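Local coordinates for protein IRMA (Escherichia coli CFT073, PDB 5EK5) that is a secreted, virulence-associated protein with a fibronectin-like fold that, as an interleukin receptor mimic, probably engages host cytokine signalling, at residues I17-P20 with C24-Q27; L46-K51 with L79-V84. All blocks are in the same frame, centred on the assembly; numbering follows the deposited sequence.

From the N terminus, the chain first forms the hairpin of strands 9-19 and 23-31, and contact 1 closes it, with three residues between its segments, by backbone pairing within one sheet. Strand 42-49 then enters the second sheet. Contact 2 closes a longer loop of 27 residues, including strand 55-63, by setting 46-51 against 79-84 once strand 74-82 has returned to the first sheet. The two loops follow in series, neither enclosing nor crossing the other. They meet because 23-31 and 74-82 are neighbours: the C24-C83 disulfide joins a residue of contact 1 to one of contact 2, and backbone pairing of Y26 with L79 continues the connection along the same sheet.

Contact 1: I17-P20 with C24-Q27; sequences IWLP and CAYQ
The indole of W18 is approached obliquely by the sulfur of C24. SG lies 4.0 Å from the centroid of the five-membered ring and 39° off its normal, and it is 3.6 Å from both CD1 and NE1 of W18. The geometry makes this a cysteine sulfur-aromatic contact, set up by a tryptophan first torsion of -71° that swings CG back beside the backbone N. The second flat group, the amide of Q27, is a looser neighbour: its OE1 comes 4.1 Å from CD1 of I17, the two side chains crossing at a slant.

Between these two groups, W18 on one face and the Q27 amide on the other, runs an antiparallel beta hairpin. I17 and A25 form a hydrogen-bonded pair in which I17 N gives to A25 O at 2.8 Å (161° at the hydrogen) and A25 N returns the bond to I17 O, also at 2.8 Å. W18 and C24 form the adjoining non-hydrogen-bonded pair, where the CA of C24 makes a weaker C-H contact to I17 O. Alternation sorts the side chains: W18 and C24 share one face of the sheet, while I17 and A25 share the other. There the methyl of A25 is touched by L19 CD1 at 3.7 Å and lies alongside the CB of I17.

C24 is bonded to C83, which W18 also touches, so the indole lies against both halves of a disulfide. The chemistry implies a double fastening: reciprocal amide bonds align the two hairpin strands, while the disulfide ties the hairpin covalently to the loop just after strand 74-82.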
loop_
_atom_site.group_PDB
_atom_site.type_symbol
_atom_site.label_atom_id
_atom_site.label_comp_id
_atom_site.label_asym_id
_atom_site.label_seq_id
_atom_site.Cartn_x
_atom_site.Cartn_y
_atom_site.Cartn_z
ATOM N N ILE B 17 -0.848 -8.485 13.112
ATOM C CA ILE B 17 -1.775 -8.696 14.211
ATOM C C ILE B 17 -1.140 -9.567 15.281
ATOM O O ILE B 17 -0.716 -10.689 15.010
ATOM C CB ILE B 17 -3.087 -9.348 13.735
ATOM C CG1 ILE B 17 -3.755 -8.489 12.661
ATOM C CG2 ILE B 17 -4.030 -9.567 14.908
ATOM C CD1 ILE B 17 -4.693 -9.263 11.763
ATOM N N TRP B 18 -1.062 -9.034 16.495
ATOM C CA TRP B 18 -0.496 -9.774 17.613
ATOM C C TRP B 18 -1.560 -10.675 18.214
ATOM O O TRP B 18 -2.627 -10.214 18.613
ATOM C CB TRP B 18 0.079 -8.830 18.675
ATOM C CG TRP B 18 1.333 -8.132 18.245
ATOM C CD1 TRP B 18 2.614 -8.601 18.364
ATOM C CD2 TRP B 18 1.452 -6.836 17.639
ATOM N NE1 TRP B 18 3.508 -7.686 17.866
ATOM C CE2 TRP B 18 2.809 -6.587 17.415
ATOM C CE3 TRP B 18 0.509 -5.861 17.265
ATOM C CZ2 TRP B 18 3.279 -5.411 16.833
ATOM C CZ3 TRP B 18 0.977 -4.690 16.686
ATOM C CH2 TRP B 18 2.344 -4.476 16.476
ATOM N N LEU B 19 -1.259 -11.967 18.266
ATOM C CA LEU B 19 -2.228 -12.969 18.676
ATOM C C LEU B 19 -1.768 -13.667 19.951
ATOM O O LEU B 19 -0.579 -13.647 20.277
ATOM C CB LEU B 19 -2.429 -13.991 17.552
ATOM C CG LEU B 19 -2.973 -13.459 16.224
ATOM C CD1 LEU B 19 -3.008 -14.565 15.180
ATOM C CD2 LEU B 19 -4.357 -12.863 16.417
ATOM N N PRO B 20 -2.711 -14.286 20.684
ATOM C CA PRO B 20 -2.335 -15.077 21.861
ATOM C C PRO B 20 -1.401 -16.228 21.499
ATOM O O PRO B 20 -1.441 -16.726 20.372
ATOM C CB PRO B 20 -3.682 -15.598 22.385
ATOM C CG PRO B 20 -4.649 -15.413 21.256
ATOM C CD PRO B 20 -4.173 -14.199 20.528
ATOM N N CYS B 24 2.446 -13.813 15.596
ATOM C CA CYS B 24 2.226 -12.625 14.791
ATOM C C CYS B 24 1.573 -13.056 13.489
ATOM O O CYS B 24 2.021 -13.999 12.838
ATOM C CB CYS B 24 3.538 -11.884 14.523
ATOM S SG CYS B 24 3.927 -10.578 15.716
ATOM N N ALA B 25 0.499 -12.366 13.125
ATOM C CA ALA B 25 -0.201 -12.641 11.884
ATOM C C ALA B 25 0.026 -11.488 10.923
ATOM O O ALA B 25 -0.478 -10.385 11.135
ATOM C CB ALA B 25 -1.686 -12.853 12.136
ATOM N N TYR B 26 0.801 -11.737 9.876
ATOM C CA TYR B 26 1.033 -10.716 8.868
ATOM C C TYR B 26 -0.031 -10.799 7.786
ATOM O O TYR B 26 -0.179 -11.821 7.118
ATOM C CB TYR B 26 2.435 -10.852 8.273
ATOM C CG TYR B 26 3.521 -10.862 9.329
ATOM C CD1 TYR B 26 4.015 -9.676 9.857
ATOM C CD2 TYR B 26 4.047 -12.059 9.799
ATOM C CE1 TYR B 26 5.002 -9.678 10.823
ATOM C CE2 TYR B 26 5.035 -12.071 10.767
ATOM C CZ TYR B 26 5.509 -10.878 11.274
ATOM O OH TYR B 26 6.491 -10.883 12.236
ATOM N N GLN B 27 -0.772 -9.709 7.625
ATOM C CA GLN B 27 -1.880 -9.667 6.686
ATOM C C GLN B 27 -1.420 -9.152 5.331
ATOM O O GLN B 27 -0.790 -8.093 5.238
ATOM C CB GLN B 27 -2.999 -8.780 7.234
ATOM C CG GLN B 27 -4.225 -8.670 6.339
ATOM C CD GLN B 27 -5.315 -7.827 6.970
ATOM O OE1 GLN B 27 -5.216 -7.442 8.135
ATOM N NE2 GLN B 27 -6.358 -7.533 6.205
#

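Contact 2: L46-K51 with L79-V84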
loop_
_atom_site.group_PDB
_atom_site.type_symbol
_atom_site.label_atom_id
_atom_site.label_comp_id
_atom_site.label_asym_id
_atom_site.label_seq_id
_atom_site.Cartn_x
_atom_site.Cartn_y
_atom_site.Cartn_z
ATOM N N LEU B 46 6.570 -18.348 1.623
ATOM C CA LEU B 46 7.396 -17.162 1.840
ATOM C C LEU B 46 8.565 -17.414 2.792
ATOM O O LEU B 46 8.401 -18.053 3.831
ATOM C CB LEU B 46 6.543 -16.013 2.380
ATOM C CG LEU B 46 5.422 -15.486 1.482
ATOM C CD1 LEU B 46 4.129 -16.256 1.728
ATOM C CD2 LEU B 46 5.215 -13.999 1.697
ATOM N N GLN B 47 9.742 -16.913 2.428
ATOM C CA GLN B 47 10.865 -16.831 3.359
ATOM C C GLN B 47 10.810 -15.533 4.154
ATOM O O GLN B 47 10.850 -14.446 3.579
ATOM C CB GLN B 47 12.208 -16.916 2.628
ATOM C CG GLN B 47 12.669 -18.317 2.280
ATOM C CD GLN B 47 14.008 -18.317 1.564
ATOM O OE1 GLN B 47 14.409 -17.313 0.974
ATOM N NE2 GLN B 47 14.712 -19.439 1.623
ATOM N N LEU B 48 10.729 -15.644 5.476
ATOM C CA LEU B 48 10.775 -14.462 6.331
ATOM C C LEU B 48 12.225 -14.149 6.671
ATOM O O LEU B 48 12.975 -15.025 7.099
ATOM C CB LEU B 48 9.949 -14.651 7.607
ATOM C CG LEU B 48 8.419 -14.580 7.501
ATOM C CD1 LEU B 48 7.847 -15.642 6.570
ATOM C CD2 LEU B 48 7.775 -14.668 8.872
ATOM N N LYS B 49 12.615 -12.894 6.476
ATOM C CA LYS B 49 14.010 -12.506 6.593
ATOM C C LYS B 49 14.171 -11.357 7.576
ATOM O O LYS B 49 13.258 -10.549 7.743
ATOM C CB LYS B 49 14.550 -12.104 5.221
ATOM C CG LYS B 49 14.564 -13.242 4.209
ATOM C CD LYS B 49 15.079 -12.782 2.856
ATOM C CE LYS B 49 15.231 -13.956 1.907
ATOM N NZ LYS B 49 15.948 -13.573 0.664
ATOM N N ASP B 50 15.322 -11.285 8.239
ATOM C CA ASP B 50 15.612 -10.127 9.079
ATOM C C ASP B 50 16.070 -8.959 8.204
ATOM O O ASP B 50 16.050 -9.058 6.975
ATOM C CB ASP B 50 16.644 -10.471 10.169
ATOM C CG ASP B 50 17.983 -10.942 9.612
ATOM O OD1 ASP B 50 18.355 -10.580 8.478
ATOM O OD2 ASP B 50 18.672 -11.696 10.331
ATOM N N LYS B 51 16.494 -7.865 8.827
ATOM C CA LYS B 51 16.866 -6.667 8.078
ATOM C C LYS B 51 18.174 -6.865 7.320
ATOM O O LYS B 51 18.458 -6.150 6.359
ATOM C CB LYS B 51 16.977 -5.461 9.011
ATOM C CG LYS B 51 17.989 -5.620 10.132
ATOM C CD LYS B 51 18.041 -4.364 10.991
ATOM C CE LYS B 51 18.538 -4.662 12.395
ATOM N NZ LYS B 51 18.741 -3.409 13.176
ATOM N N LEU B 79 -0.268 -14.653 7.172
ATOM C CA LEU B 79 0.923 -15.457 7.398
ATOM C C LEU B 79 1.247 -15.514 8.888
ATOM O O LEU B 79 1.556 -14.491 9.502
ATOM C CB LEU B 79 2.103 -14.888 6.610
ATOM C CG LEU B 79 3.428 -15.631 6.734
ATOM C CD1 LEU B 79 3.199 -17.089 6.424
ATOM C CD2 LEU B 79 4.441 -15.041 5.778
ATOM N N GLU B 80 1.148 -16.707 9.465
ATOM C CA GLU B 80 1.398 -16.905 10.891
ATOM C C GLU B 80 2.784 -17.455 11.227
ATOM O O GLU B 80 3.255 -18.407 10.607
ATOM C CB GLU B 80 0.351 -17.848 11.483
ATOM C CG GLU B 80 -1.060 -17.301 11.515
ATOM C CD GLU B 80 -1.943 -18.077 12.474
ATOM O OE1 GLU B 80 -1.464 -18.426 13.576
ATOM O OE2 GLU B 80 -3.111 -18.340 12.128
ATOM N N THR B 81 3.425 -16.839 12.214
ATOM C CA THR B 81 4.683 -17.341 12.753
ATOM C C THR B 81 4.877 -16.763 14.152
ATOM O O THR B 81 4.252 -15.765 14.506
ATOM C CB THR B 81 5.889 -16.979 11.869
ATOM O OG1 THR B 81 7.047 -17.695 12.320
ATOM C CG2 THR B 81 6.163 -15.485 11.925
ATOM N N GLU B 82 5.736 -17.394 14.947
ATOM C CA GLU B 82 6.050 -16.881 16.276
ATOM C C GLU B 82 6.625 -15.468 16.214
ATOM O O GLU B 82 7.594 -15.210 15.499
ATOM C CB GLU B 82 7.017 -17.808 17.012
ATOM C CG GLU B 82 7.268 -17.369 18.446
ATOM C CD GLU B 82 8.162 -18.320 19.216
ATOM O OE1 GLU B 82 8.659 -19.296 18.617
ATOM O OE2 GLU B 82 8.357 -18.095 20.429
ATOM N N CYS B 83 6.014 -14.558 16.966
ATOM C CA CYS B 83 6.294 -13.130 16.860
ATOM C C CYS B 83 7.680 -12.770 17.405
ATOM O O CYS B 83 8.071 -11.604 17.410
ATOM C CB CYS B 83 5.213 -12.332 17.595
ATOM S SG CYS B 83 5.218 -10.552 17.284
ATOM N N VAL B 84 8.427 -13.775 17.851
ATOM C CA VAL B 84 9.745 -13.549 18.416
ATOM C C VAL B 84 10.805 -13.211 17.384
ATOM O O VAL B 84 11.984 -13.085 17.714
#
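Strands 46-49 and 79-82, which meet through L46, L48, L79 and T81, run 10.3 Å apart at closest approach with their N-to-C directions 43° apart, a spacing bridged by side chains and without a hydrogen bond. This is the face-to-face packing of a beta sandwich, as expected of a fibronectin-like fold: the first strand belongs to one sheet and the second to the other.

Alternate residues of each strand point inward, so that L46 and L48 confront L79 and T81. L79 holds CG anti to its amide nitrogen (chi1 -179°), and its CD2 serves both opposing leucines, touching L48 CD1 at 3.5 Å and the CB of L46 at 4.1 Å. The L48 and L79 side chains run by each other in opposing directions, their methyls in tight contact. All four touching residues are buried. Around them, M61 and T90 pack on L46, F28 packs on L79, and the ring of Y26 from contact 1 rests on T81.

Farther along, L48 uses its other branch. With OG1 of T81 anti to the backbone N, CG2 sits between that nitrogen and the carbonyl carbon, and from there CG2 of T81 meets CD2 of L48 tip to tip at 3.5 Å.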